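SusD superfamily protein (Bacteroides thetaiotaomicron VPI-5482, PDB 3HDX) probably binds polysaccharide at the outer membrane of a gut bacterium, as a SusD-family protein of carbohydrate uptake and metabolism. Local coordinates at residues G20-T25 against G191-K196; L107-A112 against Y172-Q177; Q113-R118 against L164-D169; F120-M125 against L156-A161. All coordinates share one frame; numbering follows the deposited sequence.

Contact 1. Residues G20-T25 against G191-K196. With EDO (1,2-ethanediol), chain B.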
loop_
_atom_site.group_PDB
_atom_site.type_symbol
_atom_site.label_atom_id
_atom_site.label_comp_id
_atom_site.label_asym_id
_atom_site.label_seq_id
_atom_site.Cartn_x
_atom_site.Cartn_y
_atom_site.Cartn_z
ATOM N N GLY A 20 -5.755 17.530 6.725
ATOM C CA GLY A 20 -4.497 17.355 7.409
ATOM C C GLY A 20 -4.202 15.918 7.803
ATOM O O GLY A 20 -3.053 15.495 7.727
ATOM N N VAL A 21 -5.229 15.164 8.240
ATOM C CA VAL A 21 -5.026 13.742 8.587
ATOM C C VAL A 21 -4.627 12.954 7.310
ATOM O O VAL A 21 -3.697 12.129 7.347
ATOM C CB VAL A 21 -6.235 13.115 9.296
ATOM C CG1 VAL A 21 -5.925 11.667 9.687
ATOM C CG2 VAL A 21 -6.619 13.949 10.554
ATOM N N TYR A 22 -5.293 13.241 6.182
ATOM C CA TYR A 22 -4.900 12.658 4.894
ATOM C C TYR A 22 -3.458 13.005 4.552
ATOM O O TYR A 22 -2.701 12.153 4.107
ATOM C CB TYR A 22 -5.812 13.100 3.748
ATOM C CG TYR A 22 -7.140 12.341 3.651
ATOM C CD1 TYR A 22 -7.195 11.087 3.031
ATOM C CD2 TYR A 22 -8.313 12.854 4.158
ATOM C CE1 TYR A 22 -8.386 10.353 2.946
ATOM C CE2 TYR A 22 -9.510 12.151 4.078
ATOM C CZ TYR A 22 -9.551 10.907 3.438
ATOM O OH TYR A 22 -10.731 10.228 3.351
ATOM N N GLY A 23 -3.091 14.269 4.742
ATOM C CA GLY A 23 -1.744 14.711 4.439
ATOM C C GLY A 23 -0.673 14.021 5.249
ATOM O O GLY A 23 0.382 13.643 4.722
ATOM N N LEU A 24 -0.955 13.866 6.544
ATOM C CA LEU A 24 -0.048 13.173 7.442
ATOM C C LEU A 24 0.102 11.709 7.055
ATOM O O LEU A 24 1.195 11.164 7.180
ATOM C CB LEU A 24 -0.501 13.313 8.897
ATOM C CG LEU A 24 -0.377 14.724 9.490
ATOM C CD1 LEU A 24 -1.140 14.797 10.806
ATOM C CD2 LEU A 24 1.103 15.065 9.651
ATOM N N THR A 25 -0.999 11.083 6.616
ATOM C CA THR A 25 -0.964 9.655 6.219
ATOM C C THR A 25 -0.103 9.482 4.954
ATOM O O THR A 25 0.762 8.625 4.894
ATOM C CB THR A 25 -2.352 9.044 6.046
ATOM O OG1 THR A 25 -3.183 9.365 7.189
ATOM C CG2 THR A 25 -2.207 7.520 5.891
ATOM N N GLY A 191 -11.210 8.196 -5.859
ATOM C CA GLY A 191 -9.739 8.148 -5.851
ATOM C C GLY A 191 -9.071 9.208 -5.023
ATOM O O GLY A 191 -7.865 9.411 -5.155
ATOM N N LYS A 192 -9.849 9.902 -4.183
ATOM C CA LYS A 192 -9.326 10.988 -3.348
ATOM C C LYS A 192 -9.613 10.707 -1.867
ATOM O O LYS A 192 -8.690 10.659 -1.030
ATOM C CB LYS A 192 -9.853 12.350 -3.856
ATOM C CG LYS A 192 -9.399 12.569 -5.321
ATOM C CD LYS A 192 -9.514 13.973 -5.838
ATOM C CE LYS A 192 -8.852 14.097 -7.209
ATOM N NZ LYS A 192 -8.927 15.523 -7.696
ATOM N N LEU A 193 -10.869 10.489 -1.541
ATOM C CA LEU A 193 -11.273 10.160 -0.169
ATOM C C LEU A 193 -11.380 8.643 0.095
ATOM O O LEU A 193 -11.735 7.878 -0.809
ATOM C CB LEU A 193 -12.626 10.817 0.140
ATOM C CG LEU A 193 -12.618 12.353 0.013
ATOM C CD1 LEU A 193 -14.034 12.841 0.246
ATOM C CD2 LEU A 193 -11.613 13.071 0.951
ATOM N N PHE A 194 -11.077 8.251 1.338
ATOM C CA PHE A 194 -11.189 6.894 1.822
ATOM C C PHE A 194 -12.696 6.536 1.776
ATOM O O PHE A 194 -13.516 7.247 2.383
ATOM C CB PHE A 194 -10.641 6.890 3.248
ATOM C CG PHE A 194 -10.188 5.573 3.738
ATOM C CD1 PHE A 194 -11.074 4.690 4.292
ATOM C CD2 PHE A 194 -8.826 5.266 3.775
ATOM C CE1 PHE A 194 -10.660 3.482 4.761
ATOM C CE2 PHE A 194 -8.406 4.042 4.285
ATOM C CZ PHE A 194 -9.337 3.174 4.795
ATOM N N ASN A 195 -13.060 5.493 1.037
ATOM C CA ASN A 195 -14.457 5.100 0.905
ATOM C C ASN A 195 -14.692 3.776 1.616
ATOM O O ASN A 195 -13.768 3.170 2.203
ATOM C CB ASN A 195 -14.835 5.085 -0.594
ATOM C CG ASN A 195 -14.071 4.029 -1.397
ATOM O OD1 ASN A 195 -14.165 2.845 -1.095
ATOM N ND2 ASN A 195 -13.339 4.462 -2.435
ATOM N N LYS A 196 -15.930 3.301 1.579
ATOM C CA LYS A 196 -16.274 2.082 2.308
ATOM C C LYS A 196 -15.391 0.897 1.868
ATOM O O LYS A 196 -14.954 0.082 2.718
ATOM C CB LYS A 196 -17.733 1.720 2.131
ATOM C CG LYS A 196 -18.270 0.702 3.125
ATOM C CD LYS A 196 -19.656 0.154 2.755
ATOM C CE LYS A 196 -20.806 1.146 2.741
ATOM N NZ LYS A 196 -21.022 1.725 4.121
HETATM C C1 EDO B . -11.228 18.366 -4.502
HETATM O O1 EDO B . -10.451 17.620 -5.448
HETATM C C2 EDO B . -12.664 17.884 -4.626
HETATM O O2 EDO B . -13.197 18.181 -5.921
#
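Tyr-22 reaches from helix 11-30 to the loop 191-196 and makes every contact of its helix segment with that loop. With CG beside the backbone N (chi1 -80°), its ring points the phenol oxygen at the loop backbone. Phe-194 N donates to Tyr-22 OH over 2.8 Å, almost straight at 161° and close to the ring plane. The Leu-193 side chain crosses that of Tyr-22 at about a right angle, its CD2 3.9 Å from Tyr-22 CE2, and Phe-194 CB packs 3.3 Å from Tyr-22 OH. A phenylalanine in place of Tyr-22 would probably leave Phe-194 N and Gln-113 OE1 of helix 104-129 without their shared partner. One turn on, Thr-25 bonds back to its own helix, OG1 to Val-21 O at 2.8 Å, and packs on Leu-117 of helix 104-129. On the loop, Lys-192 NZ makes a weak 3.4 Å hydrogen bond to O1 of an ethanediol, probably from the crystallisation liquor, and also bonds Asn-250. The one buried hydroxyl of Tyr-22 accepts from Phe-194 N while also bonded to Gln-113, so the loop, helix 11-30 and helix 104-129 meet at a single oxygen.

Contact 2. Residues L107-A112 against Y172-Q177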
loop_
_atom_site.group_PDB
_atom_site.type_symbol
_atom_site.label_atom_id
_atom_site.label_comp_id
_atom_site.label_asym_id
_atom_site.label_seq_id
_atom_site.Cartn_x
_atom_site.Cartn_y
_atom_site.Cartn_z
ATOM N N LEU A 107 -20.316 15.183 10.093
ATOM C CA LEU A 107 -19.482 14.717 11.195
ATOM C C LEU A 107 -19.236 13.204 11.099
ATOM O O LEU A 107 -18.073 12.741 11.262
ATOM C CB LEU A 107 -20.101 15.049 12.562
ATOM C CG LEU A 107 -19.365 14.530 13.812
ATOM C CD1 LEU A 107 -17.973 15.195 14.022
ATOM C CD2 LEU A 107 -20.211 14.626 15.060
ATOM N N LYS A 108 -20.308 12.444 10.876
ATOM C CA LYS A 108 -20.197 10.962 10.808
ATOM C C LYS A 108 -19.234 10.558 9.685
ATOM O O LYS A 108 -18.388 9.688 9.878
ATOM C CB LYS A 108 -21.570 10.290 10.624
ATOM C CG LYS A 108 -22.429 10.299 11.884
ATOM C CD LYS A 108 -23.789 9.603 11.662
ATOM C CE LYS A 108 -24.650 9.511 12.953
ATOM N N TYR A 109 -19.337 11.221 8.533
ATOM C CA TYR A 109 -18.425 10.933 7.423
ATOM C C TYR A 109 -16.962 11.228 7.803
ATOM O O TYR A 109 -16.055 10.441 7.519
ATOM C CB TYR A 109 -18.763 11.740 6.168
ATOM C CG TYR A 109 -19.987 11.318 5.348
ATOM C CD1 TYR A 109 -20.570 10.055 5.465
ATOM C CD2 TYR A 109 -20.467 12.160 4.354
ATOM C CE1 TYR A 109 -21.634 9.673 4.688
ATOM C CE2 TYR A 109 -21.540 11.778 3.531
ATOM C CZ TYR A 109 -22.110 10.536 3.711
ATOM O OH TYR A 109 -23.142 10.147 2.900
ATOM N N ASP A 110 -16.743 12.391 8.407
ATOM C CA ASP A 110 -15.392 12.839 8.714
ATOM C C ASP A 110 -14.749 11.937 9.769
ATOM O O ASP A 110 -13.574 11.546 9.629
ATOM C CB ASP A 110 -15.361 14.293 9.235
ATOM C CG ASP A 110 -15.816 15.336 8.223
ATOM O OD1 ASP A 110 -16.148 15.003 7.058
ATOM O OD2 ASP A 110 -15.803 16.527 8.629
ATOM N N ILE A 111 -15.510 11.618 10.804
ATOM C CA ILE A 111 -15.067 10.730 11.884
ATOM C C ILE A 111 -14.698 9.354 11.307
ATOM O O ILE A 111 -13.664 8.779 11.660
ATOM C CB ILE A 111 -16.165 10.549 12.991
ATOM C CG1 ILE A 111 -16.416 11.869 13.765
ATOM C CG2 ILE A 111 -15.798 9.436 13.947
ATOM C CD1 ILE A 111 -15.276 12.344 14.619
ATOM N N ALA A 112 -15.552 8.828 10.431
ATOM C CA ALA A 112 -15.299 7.508 9.849
ATOM C C ALA A 112 -13.977 7.488 9.046
ATOM O O ALA A 112 -13.216 6.519 9.122
ATOM C CB ALA A 112 -16.494 7.050 9.020
ATOM N N TYR A 172 -19.881 4.811 -0.187
ATOM C CA TYR A 172 -19.182 4.421 -1.423
ATOM C C TYR A 172 -18.675 5.685 -2.146
ATOM O O TYR A 172 -17.528 5.718 -2.599
ATOM C CB TYR A 172 -20.054 3.588 -2.331
ATOM C CG TYR A 172 -20.373 2.243 -1.744
ATOM C CD1 TYR A 172 -19.371 1.294 -1.576
ATOM C CD2 TYR A 172 -21.674 1.863 -1.404
ATOM C CE1 TYR A 172 -19.634 0.052 -1.067
ATOM C CE2 TYR A 172 -21.932 0.606 -0.893
ATOM C CZ TYR A 172 -20.901 -0.313 -0.726
ATOM O OH TYR A 172 -21.150 -1.579 -0.220
ATOM N N GLN A 173 -19.560 6.696 -2.265
ATOM C CA GLN A 173 -19.232 7.990 -2.882
ATOM C C GLN A 173 -19.731 9.107 -1.984
ATOM O O GLN A 173 -20.725 8.924 -1.253
ATOM C CB GLN A 173 -19.810 8.087 -4.293
ATOM C CG GLN A 173 -19.163 7.081 -5.221
ATOM C CD GLN A 173 -19.433 7.302 -6.673
ATOM O OE1 GLN A 173 -19.336 8.408 -7.168
ATOM N NE2 GLN A 173 -19.714 6.226 -7.392
ATOM N N TYR A 174 -19.070 10.254 -2.078
ATOM C CA TYR A 174 -19.339 11.406 -1.204
ATOM C C TYR A 174 -20.116 12.509 -1.900
ATOM O O TYR A 174 -19.661 13.044 -2.883
ATOM C CB TYR A 174 -18.026 11.974 -0.693
ATOM C CG TYR A 174 -17.342 11.088 0.329
ATOM C CD1 TYR A 174 -16.479 10.071 -0.041
ATOM C CD2 TYR A 174 -17.573 11.284 1.698
ATOM C CE1 TYR A 174 -15.872 9.263 0.942
ATOM C CE2 TYR A 174 -16.985 10.491 2.658
ATOM C CZ TYR A 174 -16.113 9.483 2.263
ATOM O OH TYR A 174 -15.538 8.724 3.252
ATOM N N GLY A 175 -21.250 12.866 -1.307
ATOM C CA GLY A 175 -22.072 13.963 -1.746
ATOM C C GLY A 175 -22.960 13.680 -2.933
ATOM O O GLY A 175 -22.809 12.680 -3.632
ATOM N N THR A 176 -23.890 14.606 -3.160
ATOM C CA THR A 176 -24.764 14.592 -4.328
ATOM C C THR A 176 -24.744 15.984 -4.893
ATOM O O THR A 176 -24.240 16.918 -4.256
ATOM C CB THR A 176 -26.226 14.221 -3.995
ATOM O OG1 THR A 176 -26.795 15.210 -3.132
ATOM C CG2 THR A 176 -26.296 12.830 -3.366
ATOM N N GLN A 177 -25.342 16.138 -6.066
ATOM C CA GLN A 177 -25.359 17.450 -6.695
ATOM C C GLN A 177 -26.121 18.517 -5.855
ATOM O O GLN A 177 -25.752 19.701 -5.885
ATOM C CB GLN A 177 -25.944 17.337 -8.095
ATOM C CG GLN A 177 -25.655 18.550 -8.916
ATOM C CD GLN A 177 -26.132 18.389 -10.336
ATOM O OE1 GLN A 177 -26.932 17.493 -10.650
ATOM N NE2 GLN A 177 -25.654 19.273 -11.204
HETATM O O HOH W 1 -22.505 10.668 0.152
#
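Tyr-109 and Tyr-174 form a T-shaped aromatic pair that joins helix 104-129 to the loop between helices 152-169 and 196-209, in the helical part of this SusD-family fold. The edge of the Tyr-174 ring is directed at the face of the Tyr-109 ring; the centroids lie 5.4 Å apart and the planes are turned by 77°. The two side chains run past one another in opposite directions, which brings Tyr-174 CE2 to 4.1 Å from Tyr-109 CG, near the root of that ring, while CD2 of each ring faces CD2 of the other. Both rings leave their backbones with CG beside the N and opposite the carbonyl carbon, but their second torsions differ. In Tyr-109 chi2 is -18°, a less common ring rotation, and it presents the ring face to the loop; in Tyr-174 the ring plane is nearly perpendicular to the plane of its own CA, CB and CG, chi2 87°. The hydroxyl of Tyr-174 is taken up by Phe-194 O further along the chain, and its ring also meets that of Tyr-181. At the far end of Tyr-109 a water continues the link to the loop backbone. This water donates to Gln-173 O, accepts from Gly-175 N, and lies 2.9 Å from Tyr-109 OH, to which it is also hydrogen-bonded.

Contact 3. Residues Q113-R118 against L164-D169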
loop_
_atom_site.group_PDB
_atom_site.type_symbol
_atom_site.label_atom_id
_atom_site.label_comp_id
_atom_site.label_asym_id
_atom_site.label_seq_id
_atom_site.Cartn_x
_atom_site.Cartn_y
_atom_site.Cartn_z
ATOM N N GLN A 113 -13.707 8.564 8.305
ATOM C CA GLN A 113 -12.466 8.683 7.545
ATOM C C GLN A 113 -11.258 8.700 8.448
ATOM O O GLN A 113 -10.307 7.945 8.194
ATOM C CB GLN A 113 -12.480 9.888 6.632
ATOM C CG GLN A 113 -13.443 9.759 5.450
ATOM C CD GLN A 113 -13.654 11.072 4.755
ATOM O OE1 GLN A 113 -12.853 11.487 3.904
ATOM N NE2 GLN A 113 -14.772 11.736 5.096
ATOM N N VAL A 114 -11.267 9.578 9.474
ATOM C CA VAL A 114 -10.079 9.671 10.346
ATOM C C VAL A 114 -9.900 8.363 11.135
ATOM O O VAL A 114 -8.774 7.917 11.353
ATOM C CB VAL A 114 -10.041 10.924 11.251
ATOM C CG1 VAL A 114 -10.103 12.173 10.368
ATOM C CG2 VAL A 114 -11.115 10.897 12.288
ATOM N N ARG A 115 -11.001 7.744 11.546
ATOM C CA ARG A 115 -10.944 6.469 12.254
ATOM C C ARG A 115 -10.270 5.421 11.345
ATOM O O ARG A 115 -9.423 4.639 11.821
ATOM C CB ARG A 115 -12.356 5.992 12.645
ATOM C CG ARG A 115 -12.384 4.758 13.462
ATOM C CD ARG A 115 -13.759 4.259 13.737
ATOM N NE ARG A 115 -14.591 5.100 14.557
ATOM C CZ ARG A 115 -14.673 5.102 15.878
ATOM N NH1 ARG A 115 -13.799 4.458 16.627
ATOM N NH2 ARG A 115 -15.601 5.871 16.469
ATOM N N ALA A 116 -10.683 5.374 10.079
ATOM C CA ALA A 116 -10.117 4.418 9.120
ATOM C C ALA A 116 -8.633 4.713 8.834
ATOM O O ALA A 116 -7.837 3.777 8.702
ATOM C CB ALA A 116 -10.953 4.403 7.812
ATOM N N LEU A 117 -8.277 5.995 8.723
ATOM C CA LEU A 117 -6.891 6.367 8.492
ATOM C C LEU A 117 -6.002 5.952 9.666
ATOM O O LEU A 117 -4.875 5.481 9.476
ATOM C CB LEU A 117 -6.763 7.859 8.167
ATOM C CG LEU A 117 -7.306 8.316 6.810
ATOM C CD1 LEU A 117 -7.484 9.852 6.768
ATOM C CD2 LEU A 117 -6.380 7.892 5.673
ATOM N N ARG A 118 -6.492 6.157 10.880
ATOM C CA ARG A 118 -5.757 5.716 12.069
ATOM C C ARG A 118 -5.543 4.192 12.047
ATOM O O ARG A 118 -4.441 3.712 12.353
ATOM C CB ARG A 118 -6.458 6.176 13.342
ATOM C CG ARG A 118 -5.834 5.656 14.624
ATOM C CD ARG A 118 -6.408 6.356 15.849
ATOM N NE ARG A 118 -7.809 5.961 16.053
ATOM C CZ ARG A 118 -8.566 6.315 17.090
ATOM N NH1 ARG A 118 -8.112 7.189 18.001
ATOM N NH2 ARG A 118 -9.807 5.844 17.192
ATOM N N LEU A 164 -14.263 -1.880 11.038
ATOM C CA LEU A 164 -15.686 -2.341 10.971
ATOM C C LEU A 164 -16.644 -1.250 11.471
ATOM O O LEU A 164 -17.713 -1.030 10.891
ATOM C CB LEU A 164 -15.871 -3.684 11.700
ATOM C CG LEU A 164 -15.308 -4.850 10.904
ATOM C CD1 LEU A 164 -15.157 -6.035 11.817
ATOM C CD2 LEU A 164 -16.210 -5.211 9.694
ATOM N N THR A 165 -16.240 -0.529 12.533
ATOM C CA THR A 165 -17.036 0.618 13.034
ATOM C C THR A 165 -17.084 1.737 11.984
ATOM O O THR A 165 -18.179 2.240 11.640
ATOM C CB THR A 165 -16.493 1.120 14.371
ATOM O OG1 THR A 165 -16.680 0.095 15.341
ATOM C CG2 THR A 165 -17.174 2.388 14.847
ATOM N N ALA A 166 -15.925 2.045 11.392
ATOM C CA ALA A 166 -15.857 3.124 10.350
ATOM C C ALA A 166 -16.763 2.798 9.149
ATOM O O ALA A 166 -17.434 3.686 8.625
ATOM C CB ALA A 166 -14.435 3.360 9.862
ATOM N N ILE A 167 -16.793 1.527 8.756
ATOM C CA ILE A 167 -17.573 1.040 7.593
ATOM C C ILE A 167 -19.070 1.377 7.746
ATOM O O ILE A 167 -19.741 1.610 6.769
ATOM C CB ILE A 167 -17.315 -0.488 7.372
ATOM C CG1 ILE A 167 -15.956 -0.634 6.649
ATOM C CG2 ILE A 167 -18.486 -1.182 6.598
ATOM C CD1 ILE A 167 -15.350 -2.055 6.690
ATOM N N GLU A 168 -19.573 1.390 8.982
ATOM C CA GLU A 168 -20.994 1.722 9.190
ATOM C C GLU A 168 -21.338 3.125 8.666
ATOM O O GLU A 168 -22.474 3.357 8.215
ATOM C CB GLU A 168 -21.406 1.483 10.648
ATOM C CG GLU A 168 -21.397 -0.008 10.960
ATOM C CD GLU A 168 -22.353 -0.767 10.029
ATOM O OE1 GLU A 168 -23.596 -0.595 10.198
ATOM O OE2 GLU A 168 -21.877 -1.499 9.100
ATOM N N ASP A 169 -20.367 4.042 8.693
ATOM C CA ASP A 169 -20.561 5.435 8.249
ATOM C C ASP A 169 -19.842 5.863 6.977
ATOM O O ASP A 169 -20.170 6.920 6.440
ATOM C CB ASP A 169 -20.222 6.412 9.384
ATOM C CG ASP A 169 -21.192 6.327 10.542
ATOM O OD1 ASP A 169 -22.393 6.198 10.287
ATOM O OD2 ASP A 169 -20.752 6.433 11.707
#
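Methyl meets methyl where helices 104-129 and 152-169 pack: Ala-116 CB lies 4.2 Å from Ala-166 CB, and no hydrogen bond joins the two segments. The apolar contact continues along the aliphatic part of Arg-115, whose CD lies 3.9 Å from Ala-166 N and 4.0 Å from Ala-166 CB. With CG anti to the backbone N (chi1 -175°) the chain of Arg-115 first runs out extended, then bends at chi3 (-66°), carrying the guanidinium across Thr-165. The small alanines suit this close antiparallel packing: the segment axes approach to 8.7 Å, their directions 151° apart, and the nearest CA atoms, those of Ala-116 and Ala-166, are 6.0 Å apart. Such helix pairs, laid side by side, build the TPR-related helical part of SusD proteins. Van der Waals contact of a charged group with a methyl makes up the rest. Thr-165 CG2 sits over one face of the guanidinium, nearer its rim than its middle, and lies 3.8 Å from Arg-115 NE. The charge itself is met by Glu-162, one turn earlier on helix 152-169, which forms salt bridges with both Arg-115 and Arg-118. A methionine in place of Arg-115 would probably leave Glu-162 with Arg-118 alone of these two arginines, and the Thr-165 methyl without the flat group it packs against.

Contact 4. Residues F120-M125 against L156-A161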
loop_
_atom_site.group_PDB
_atom_site.type_symbol
_atom_site.label_atom_id
_atom_site.label_comp_id
_atom_site.label_asym_id
_atom_site.label_seq_id
_atom_site.Cartn_x
_atom_site.Cartn_y
_atom_site.Cartn_z
ATOM N N PHE A 120 -5.618 2.205 9.429
ATOM C CA PHE A 120 -4.655 1.926 8.338
ATOM C C PHE A 120 -3.221 2.156 8.802
ATOM O O PHE A 120 -2.341 1.317 8.533
ATOM C CB PHE A 120 -4.999 2.767 7.102
ATOM C CG PHE A 120 -4.006 2.664 5.993
ATOM C CD1 PHE A 120 -3.942 1.528 5.208
ATOM C CD2 PHE A 120 -3.124 3.707 5.746
ATOM C CE1 PHE A 120 -3.009 1.454 4.158
ATOM C CE2 PHE A 120 -2.191 3.628 4.714
ATOM C CZ PHE A 120 -2.139 2.509 3.919
ATOM N N ALA A 121 -2.984 3.284 9.475
ATOM C CA ALA A 121 -1.645 3.584 9.978
ATOM C C ALA A 121 -1.157 2.477 10.900
ATOM O O ALA A 121 -0.003 2.023 10.775
ATOM C CB ALA A 121 -1.621 4.980 10.693
ATOM N N TYR A 122 -2.056 1.983 11.779
ATOM C CA TYR A 122 -1.691 0.887 12.662
ATOM C C TYR A 122 -1.315 -0.379 11.896
ATOM O O TYR A 122 -0.307 -0.992 12.197
ATOM C CB TYR A 122 -2.737 0.624 13.739
ATOM C CG TYR A 122 -2.524 1.459 14.998
ATOM C CD1 TYR A 122 -1.332 1.349 15.723
ATOM C CD2 TYR A 122 -3.481 2.386 15.442
ATOM C CE1 TYR A 122 -1.094 2.113 16.875
ATOM C CE2 TYR A 122 -3.279 3.107 16.625
ATOM C CZ TYR A 122 -2.070 3.014 17.312
ATOM O OH TYR A 122 -1.880 3.788 18.437
ATOM N N PHE A 123 -2.152 -0.786 10.945
ATOM C CA PHE A 123 -1.840 -1.958 10.131
ATOM C C PHE A 123 -0.493 -1.804 9.425
ATOM O O PHE A 123 0.355 -2.679 9.464
ATOM C CB PHE A 123 -2.943 -2.183 9.094
ATOM C CG PHE A 123 -2.553 -3.154 7.996
ATOM C CD1 PHE A 123 -2.211 -4.452 8.317
ATOM C CD2 PHE A 123 -2.548 -2.757 6.668
ATOM C CE1 PHE A 123 -1.858 -5.344 7.312
ATOM C CE2 PHE A 123 -2.192 -3.677 5.663
ATOM C CZ PHE A 123 -1.906 -4.961 6.015
ATOM N N TYR A 124 -0.330 -0.652 8.785
ATOM C CA TYR A 124 0.861 -0.386 7.971
ATOM C C TYR A 124 2.135 -0.467 8.807
ATOM O O TYR A 124 3.126 -1.069 8.418
ATOM C CB TYR A 124 0.698 0.978 7.254
ATOM C CG TYR A 124 1.609 1.149 6.061
ATOM C CD1 TYR A 124 2.924 1.590 6.235
ATOM C CD2 TYR A 124 1.173 0.872 4.756
ATOM C CE1 TYR A 124 3.765 1.795 5.182
ATOM C CE2 TYR A 124 1.998 1.058 3.667
ATOM C CZ TYR A 124 3.312 1.515 3.896
ATOM O OH TYR A 124 4.145 1.710 2.841
HETATM N N MSE A 125 2.069 0.111 10.000
HETATM C CA MSE A 125 3.232 0.154 10.871
HETATM C C MSE A 125 3.484 -1.238 11.505
HETATM O O MSE A 125 4.640 -1.611 11.741
HETATM C CB MSE A 125 3.159 1.312 11.877
HETATM C CG MSE A 125 2.240 1.069 13.024
HETATM SE SE MSE A 125 1.997 2.595 14.168
HETATM C CE MSE A 125 3.891 2.920 14.582
ATOM N N LEU A 156 -3.633 -5.295 15.757
ATOM C CA LEU A 156 -4.456 -5.617 14.581
ATOM C C LEU A 156 -5.910 -5.844 14.974
ATOM O O LEU A 156 -6.824 -5.479 14.227
ATOM C CB LEU A 156 -3.847 -6.811 13.838
ATOM C CG LEU A 156 -2.485 -6.510 13.202
ATOM C CD1 LEU A 156 -1.959 -7.769 12.491
ATOM C CD2 LEU A 156 -2.534 -5.320 12.223
ATOM N N SER A 157 -6.165 -6.444 16.140
ATOM C CA SER A 157 -7.559 -6.599 16.588
ATOM C C SER A 157 -8.230 -5.230 16.817
ATOM O O SER A 157 -9.405 -5.043 16.477
ATOM C CB SER A 157 -7.663 -7.403 17.890
ATOM O OG SER A 157 -7.312 -8.739 17.694
ATOM N N TYR A 158 -7.475 -4.275 17.335
ATOM C CA TYR A 158 -7.972 -2.899 17.476
ATOM C C TYR A 158 -8.264 -2.310 16.079
ATOM O O TYR A 158 -9.378 -1.773 15.838
ATOM C CB TYR A 158 -6.941 -2.026 18.237
ATOM C CG TYR A 158 -7.237 -0.547 18.241
ATOM C CD1 TYR A 158 -8.161 -0.007 19.115
ATOM C CD2 TYR A 158 -6.591 0.302 17.348
ATOM C CE1 TYR A 158 -8.405 1.342 19.163
ATOM C CE2 TYR A 158 -6.806 1.654 17.386
ATOM C CZ TYR A 158 -7.738 2.177 18.282
ATOM O OH TYR A 158 -7.967 3.523 18.300
ATOM N N ALA A 159 -7.307 -2.456 15.159
ATOM C CA ALA A 159 -7.467 -1.915 13.801
ATOM C C ALA A 159 -8.702 -2.499 13.084
ATOM O O ALA A 159 -9.473 -1.765 12.468
ATOM C CB ALA A 159 -6.217 -2.051 12.996
ATOM N N LYS A 160 -8.903 -3.808 13.236
ATOM C CA LYS A 160 -10.051 -4.486 12.596
ATOM C C LYS A 160 -11.381 -3.947 13.142
ATOM O O LYS A 160 -12.284 -3.632 12.379
ATOM C CB LYS A 160 -9.988 -6.017 12.767
ATOM C CG LYS A 160 -8.942 -6.731 11.883
ATOM C CD LYS A 160 -8.977 -8.259 12.024
ATOM C CE LYS A 160 -8.476 -8.710 13.399
ATOM N NZ LYS A 160 -8.511 -10.203 13.657
ATOM N N ALA A 161 -11.468 -3.816 14.464
ATOM C CA ALA A 161 -12.708 -3.344 15.097
ATOM C C ALA A 161 -12.989 -1.899 14.714
ATOM O O ALA A 161 -14.135 -1.529 14.420
ATOM C CB ALA A 161 -12.663 -3.534 16.621
#
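The edge of the Tyr-158 ring is turned to the face of Tyr-122, an offset edge-to-face pair that supplies the aromatic part of this helix-helix contact. The planes stand at 90° and the centroids 5.8 Å apart. Tyr-158 CE2 does the touching, at 3.9 Å from Tyr-122 CE2 and as near to CD2 of the same ring; a chi1 of 170° swings the Tyr-158 ring away from its backbone N to reach there. The hydroxyl of Tyr-122 is bonded beyond the pair, to Val-135 O. Apolar packing makes up the rest. One methyl of Leu-156, CD2, lies against the edge of the Phe-123 ring, 4.0 Å from CD1 and close also to the CA of Phe-123, so it touches both the side chain and the backbone of its partner. Between the aromatic pair and this leucine, Ala-159 CB faces Tyr-122 CB at 4.5 Å. No hydrogen bond passes between the segments, whose axes come within 9.0 Å and run roughly antiparallel at 148°. Helices 104-129 and 152-169 thus pack as a hairpin-like pair, as in the TPR-like region of the SusD family. Around the pair, helix 76-91 packs on Tyr-122 through Tyr-79 and Ile-82, while helix 196-209 packs on Phe-123 through His-205 and Ile-206; Phe-120 reaches helix 11-30 and also Phe-360 of strand 358-361.

How the contacts relate
Contacts 2, 3 and 4 follow one another along helix 104-129, about 11 Å from centre to centre between neighbours and 22 Å between the centres of contacts 2 and 4. Contacts 3 and 4 pair it with helix 152-169, which runs back antiparallel, so contact 4 falls within contact 3 along the chain; contact 2 encloses both, and contact 1 encloses all three. Contact 1 brings in helix 11-30, with its centre 12 Å from that of contact 2 and 11 Å from that of contact 3. Lys-196 NZ to Ile-167 O, 2.9 Å, joins contact 1 to contact 3. All four lie in the N-terminal half of the chain, where the pair of helices 104-129 and 152-169 is bordered by helix 11-30 and the loop before helix 196-209.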